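Local coordinates for magnesium and cobalt efflux protein CorC (Neisseria meningitidis serogroup B, PDB 3OI8), which probably takes part in magnesium and cobalt ion transport, the piece described here being its adenosine-binding CBS-domain pair with the N-terminal helices, at residues A[124-127]-A[128-132]; A[114-117]-A[118-121]. One frame throughout, in Å; residues are numbered along the deposited sequence.

Interaction 1: A[124-127]-A[128-132]. With ADN (adenosine), chain F.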
loop_
_atom_site.group_PDB
_atom_site.type_symbol
_atom_site.label_atom_id
_atom_site.label_comp_id
_atom_site.label_asym_id
_atom_site.label_seq_id
_atom_site.Cartn_x
_atom_site.Cartn_y
_atom_site.Cartn_z
ATOM N N LEU A 124 -1.634 -9.897 9.988
ATOM C CA LEU A 124 -1.785 -8.451 9.885
ATOM C C LEU A 124 -2.061 -8.070 8.438
ATOM O O LEU A 124 -2.955 -7.263 8.156
ATOM C CB LEU A 124 -0.540 -7.729 10.397
ATOM C CG LEU A 124 -0.648 -6.202 10.479
ATOM C CD1 LEU A 124 -1.824 -5.756 11.348
ATOM C CD2 LEU A 124 0.645 -5.642 11.020
ATOM N N LEU A 125 -1.304 -8.661 7.515
ATOM C CA LEU A 125 -1.457 -8.300 6.108
ATOM C C LEU A 125 -2.865 -8.620 5.633
ATOM O O LEU A 125 -3.471 -7.834 4.905
ATOM C CB LEU A 125 -0.413 -9.001 5.240
ATOM C CG LEU A 125 -0.640 -8.857 3.733
ATOM C CD1 LEU A 125 -0.736 -7.380 3.338
ATOM C CD2 LEU A 125 0.482 -9.538 2.985
ATOM N N LYS A 126 -3.390 -9.767 6.060
ATOM C CA LYS A 126 -4.725 -10.183 5.648
ATOM C C LYS A 126 -5.758 -9.207 6.173
ATOM O O LYS A 126 -6.656 -8.780 5.443
ATOM C CB LYS A 126 -5.040 -11.594 6.141
ATOM C CG LYS A 126 -6.412 -12.093 5.696
ATOM C CD LYS A 126 -6.524 -13.616 5.747
ATOM C CE LYS A 126 -6.979 -14.116 7.114
ATOM N NZ LYS A 126 -5.949 -13.919 8.168
ATOM N N GLU A 127 -5.618 -8.839 7.440
ATOM C CA GLU A 127 -6.515 -7.857 8.052
ATOM C C GLU A 127 -6.422 -6.442 7.450
ATOM O O GLU A 127 -7.447 -5.776 7.267
ATOM C CB GLU A 127 -6.344 -7.851 9.570
ATOM C CG GLU A 127 -6.876 -9.135 10.195
ATOM C CD GLU A 127 -6.388 -9.357 11.609
ATOM O OE1 GLU A 127 -6.267 -8.370 12.368
ATOM O OE2 GLU A 127 -6.130 -10.529 11.958
ATOM N N PHE A 128 -5.211 -5.997 7.116
ATOM C CA PHE A 128 -5.064 -4.722 6.412
ATOM C C PHE A 128 -5.820 -4.771 5.087
ATOM O O PHE A 128 -6.506 -3.813 4.727
ATOM C CB PHE A 128 -3.603 -4.415 6.120
ATOM C CG PHE A 128 -2.878 -3.736 7.266
ATOM C CD1 PHE A 128 -3.550 -2.893 8.126
ATOM C CD2 PHE A 128 -1.518 -3.915 7.441
ATOM C CE1 PHE A 128 -2.874 -2.248 9.161
ATOM C CE2 PHE A 128 -0.834 -3.278 8.470
ATOM C CZ PHE A 128 -1.516 -2.446 9.332
ATOM N N ARG A 129 -5.679 -5.876 4.356
ATOM C CA ARG A 129 -6.294 -5.980 3.028
ATOM C C ARG A 129 -7.814 -6.019 3.141
ATOM O O ARG A 129 -8.517 -5.394 2.354
ATOM C CB ARG A 129 -5.744 -7.185 2.242
ATOM C CG ARG A 129 -4.372 -6.931 1.594
ATOM C CD ARG A 129 -3.788 -8.175 0.911
ATOM N NE ARG A 129 -4.447 -8.508 -0.354
ATOM C CZ ARG A 129 -4.427 -9.720 -0.914
ATOM N NH1 ARG A 129 -3.789 -10.723 -0.319
ATOM N NH2 ARG A 129 -5.052 -9.933 -2.067
ATOM N N GLU A 130 -8.317 -6.719 4.152
ATOM C CA GLU A 130 -9.755 -6.806 4.381
ATOM C C GLU A 130 -10.380 -5.482 4.838
ATOM O O GLU A 130 -11.320 -4.997 4.212
ATOM C CB GLU A 130 -10.073 -7.916 5.388
ATOM C CG GLU A 130 -9.824 -9.321 4.857
ATOM C CD GLU A 130 -10.096 -10.398 5.892
ATOM O OE1 GLU A 130 -10.362 -10.052 7.066
ATOM O OE2 GLU A 130 -10.038 -11.595 5.532
ATOM N N GLN A 131 -9.855 -4.916 5.927
ATOM C CA GLN A 131 -10.409 -3.714 6.542
ATOM C C GLN A 131 -10.099 -2.463 5.739
ATOM O O GLN A 131 -10.449 -1.357 6.154
ATOM C CB GLN A 131 -9.822 -3.504 7.942
ATOM C CG GLN A 131 -9.884 -4.690 8.886
ATOM C CD GLN A 131 -9.068 -4.447 10.153
ATOM O OE1 GLN A 131 -7.843 -4.278 10.099
ATOM N NE2 GLN A 131 -9.746 -4.416 11.297
ATOM N N ARG A 132 -9.415 -2.624 4.612
ATOM C CA ARG A 132 -8.903 -1.469 3.882
ATOM C C ARG A 132 -8.169 -0.569 4.863
ATOM O O ARG A 132 -8.271 0.656 4.808
ATOM C CB ARG A 132 -10.041 -0.704 3.208
ATOM C CG ARG A 132 -10.586 -1.364 1.953
ATOM C CD ARG A 132 -9.549 -1.377 0.847
ATOM N NE ARG A 132 -10.169 -1.563 -0.460
ATOM C CZ ARG A 132 -10.746 -0.587 -1.152
ATOM N NH1 ARG A 132 -10.784 0.645 -0.661
ATOM N NH2 ARG A 132 -11.288 -0.841 -2.336
HETATM O "O5'" ADN F . -7.793 1.696 -3.599
HETATM C "C5'" ADN F . -9.026 1.051 -3.797
HETATM C "C4'" ADN F . -9.129 0.544 -5.268
HETATM O "O4'" ADN F . -9.182 1.672 -6.191
HETATM C "C3'" ADN F . -7.906 -0.319 -5.659
HETATM O "O3'" ADN F . -8.327 -1.437 -6.394
HETATM C "C2'" ADN F . -7.077 0.562 -6.553
HETATM O "O2'" ADN F . -6.463 -0.184 -7.581
HETATM C "C1'" ADN F . -8.137 1.459 -7.189
HETATM N N9 ADN F . -7.529 2.736 -7.516
HETATM C C8 ADN F . -6.343 3.413 -6.848
HETATM N N7 ADN F . -6.108 4.714 -7.569
HETATM C C5 ADN F . -7.168 4.827 -8.675
HETATM C C6 ADN F . -7.460 5.912 -9.745
HETATM N N6 ADN F . -6.651 7.123 -9.817
HETATM N N1 ADN F . -8.560 5.714 -10.676
HETATM C C2 ADN F . -9.431 4.470 -10.627
HETATM N N3 ADN F . -9.147 3.406 -9.576
HETATM C C4 ADN F . -8.029 3.605 -8.634
#
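Phe128 N donates to Leu124 O over 2.8 Å, an i to i+4 bond in the last turns of helix 121-130, the helix of the beta-alpha-beta unit 114-139 in a CBS domain. The same pattern runs on through Arg129 N to Leu125 O and Glu130 N to Lys126 O, and Gln131 N still reaches Glu127 O at 2.9 Å. Arg132 then breaks the helix with a positive phi of 49°.

On the buried side, Leu124 lies against the ring of Phe128. Its CD1 sits over one face, displaced toward the rim, 4.1 Å from the ring centroid in a CH-pi contact, while CG touches Phe128 CE2 at 3.6 Å. Leu124 turns CG away from its own backbone N and beside its carbonyl carbon (chi1 -174°), which carries the branch up the helix to the ring. Phe151 and Ile154 of helix 151-154 pack on both Phe128 and Leu125.

One residue on, Leu125 CD1 meets the aliphatic part of Arg129, 4.0 Å from its CD. Lys126 and Glu130 run side by side in the same direction, with Lys126 CG 3.7 Å from Glu130 OE2; their charged ends do not meet, and Lys126 NZ instead makes a salt bridge to Asp24 of the second subunit. Glu127 OE2 forms a salt bridge with Lys119 NZ of the same chain. Beyond the helix end, Arg132 turns one face of its guanidinium toward an adenosine held by Asn51, Arg73 and Asp153 of the second subunit; the arginine is poorly ordered, so this approach is tentative, with Arg132 NH2 modelled 3.3 Å from C5' of that ligand.

Interaction 2: A[114-117]-A[118-121]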
loop_
_atom_site.group_PDB
_atom_site.type_symbol
_atom_site.label_atom_id
_atom_site.label_comp_id
_atom_site.label_asym_id
_atom_site.label_seq_id
_atom_site.Cartn_x
_atom_site.Cartn_y
_atom_site.Cartn_z
ATOM N N PHE A 114 -5.960 -1.711 17.065
ATOM C CA PHE A 114 -4.873 -2.084 17.977
ATOM C C PHE A 114 -4.446 -3.533 17.764
ATOM O O PHE A 114 -5.285 -4.399 17.511
ATOM C CB PHE A 114 -5.296 -1.864 19.433
ATOM C CG PHE A 114 -5.594 -0.425 19.761
ATOM C CD1 PHE A 114 -4.570 0.459 20.026
ATOM C CD2 PHE A 114 -6.892 0.045 19.768
ATOM C CE1 PHE A 114 -4.841 1.800 20.319
ATOM C CE2 PHE A 114 -7.165 1.374 20.052
ATOM C CZ PHE A 114 -6.136 2.249 20.326
ATOM N N VAL A 115 -3.144 -3.794 17.842
ATOM C CA VAL A 115 -2.634 -5.165 17.709
ATOM C C VAL A 115 -1.464 -5.372 18.665
ATOM O O VAL A 115 -0.737 -4.417 18.955
ATOM C CB VAL A 115 -2.134 -5.461 16.282
ATOM C CG1 VAL A 115 -3.282 -5.374 15.261
ATOM C CG2 VAL A 115 -1.007 -4.504 15.905
ATOM N N PRO A 116 -1.266 -6.621 19.140
ATOM C CA PRO A 116 -0.119 -6.983 19.998
ATOM C C PRO A 116 1.142 -7.213 19.173
ATOM O O PRO A 116 1.053 -7.443 17.966
ATOM C CB PRO A 116 -0.542 -8.312 20.635
ATOM C CG PRO A 116 -1.775 -8.782 19.859
ATOM C CD PRO A 116 -2.074 -7.793 18.765
ATOM N N GLU A 117 2.300 -7.165 19.822
ATOM C CA GLU A 117 3.583 -7.272 19.130
ATOM C C GLU A 117 3.805 -8.664 18.544
ATOM O O GLU A 117 4.594 -8.839 17.606
ATOM C CB GLU A 117 4.735 -6.961 20.102
ATOM C CG GLU A 117 4.702 -5.583 20.750
ATOM C CD GLU A 117 5.864 -5.365 21.723
ATOM O OE1 GLU A 117 6.786 -6.213 21.753
ATOM O OE2 GLU A 117 5.854 -4.349 22.456
ATOM N N GLY A 118 3.122 -9.656 19.110
ATOM C CA GLY A 118 3.355 -11.049 18.742
ATOM C C GLY A 118 2.542 -11.496 17.535
ATOM O O GLY A 118 2.703 -12.599 17.038
ATOM N N LYS A 119 1.660 -10.631 17.053
ATOM C CA LYS A 119 0.811 -10.987 15.926
ATOM C C LYS A 119 1.623 -11.243 14.644
ATOM O O LYS A 119 2.546 -10.492 14.320
ATOM C CB LYS A 119 -0.233 -9.894 15.704
ATOM C CG LYS A 119 -1.174 -10.193 14.546
ATOM C CD LYS A 119 -1.995 -8.974 14.218
ATOM C CE LYS A 119 -3.383 -9.100 14.773
ATOM N NZ LYS A 119 -4.176 -10.097 14.019
ATOM N N SER A 120 1.283 -12.303 13.915
ATOM C CA SER A 120 2.011 -12.620 12.685
ATOM C C SER A 120 1.761 -11.564 11.617
ATOM O O SER A 120 0.647 -11.066 11.485
ATOM C CB SER A 120 1.609 -14.002 12.151
ATOM O OG SER A 120 0.389 -13.939 11.433
ATOM N N LEU A 121 2.800 -11.224 10.861
ATOM C CA LEU A 121 2.651 -10.293 9.752
ATOM C C LEU A 121 1.695 -10.805 8.681
ATOM O O LEU A 121 1.011 -10.009 8.032
ATOM C CB LEU A 121 4.000 -9.938 9.133
ATOM C CG LEU A 121 4.959 -9.066 9.940
ATOM C CD1 LEU A 121 6.103 -8.602 9.051
ATOM C CD2 LEU A 121 4.238 -7.868 10.546
#
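A type I beta turn, Pro116 to Lys119, takes the chain from strand 114-116 toward helix 121-130, the first connection of a beta-alpha-beta unit in this CBS domain. Its closing bond, from Lys119 N to Pro116 O, is weak: 3.4 Å long, although the N-H points well at the oxygen (165°). Glu117 and Gly118 occupy the two central corners, and Ser120 follows as the N-cap of the helix.

Across the turn, the aliphatic part of Lys119 passes Val115 at about a right angle, with Lys119 CE 3.8 Å from Val115 CG1 and CD 4.0 Å from that same methyl. The side of the valine turned to the lysine is therefore met by two successive methylenes. Lys119 CB also comes 4.1 Å from Pro116 CD, the two side chains lying at a slant. Lys119 sets out with CG opposite its backbone N (chi1 -180°), stays extended through CD, then bends at its last two torsions, so the methylenes skirt the valine before the ammonium turns off to the carboxylate of Glu127.

Glu117 splits its carboxylate between two partners beyond the turn, OE1 in a salt bridge with Arg41 NE and OE2 in a hydrogen bond with Ser146 OG. Backbone bonds tie the same region to its surroundings: Glu117 pairs with Arg41 and Lys119 with Val40, while the buried Val115 is bonded to Ile137 and Ile139 of strand 135-139.

The lysine thus serves two environments at once. Its methylenes cover an apolar valine, and the bend at the end of the chain lets its charged nitrogen leave that greasy surface for an acidic partner, so the contact with Val115 itself is purely apolar.

Overall arrangement
Interaction 2 comes first along the chain and leads straight into interaction 1: strand 114-116, the turn, then helix 121-130, with the two centres 13 Å apart. They meet directly through a salt bridge from Lys119 NZ to Glu127 OE2 (2.9 Å), which ties the turn to the helix, and through packing of Leu124 CD1 on Val115 CG1 (4.2 Å), which joins strand to helix. The adenosine beside Arg132 is bound by the second subunit. The Phe128 side chain lies about 11 Å from another adenosine and about 8 Å from the side chains of Arg73 and Asp153, whereas the Val115 side chain is about 12 Å from that of Asp153.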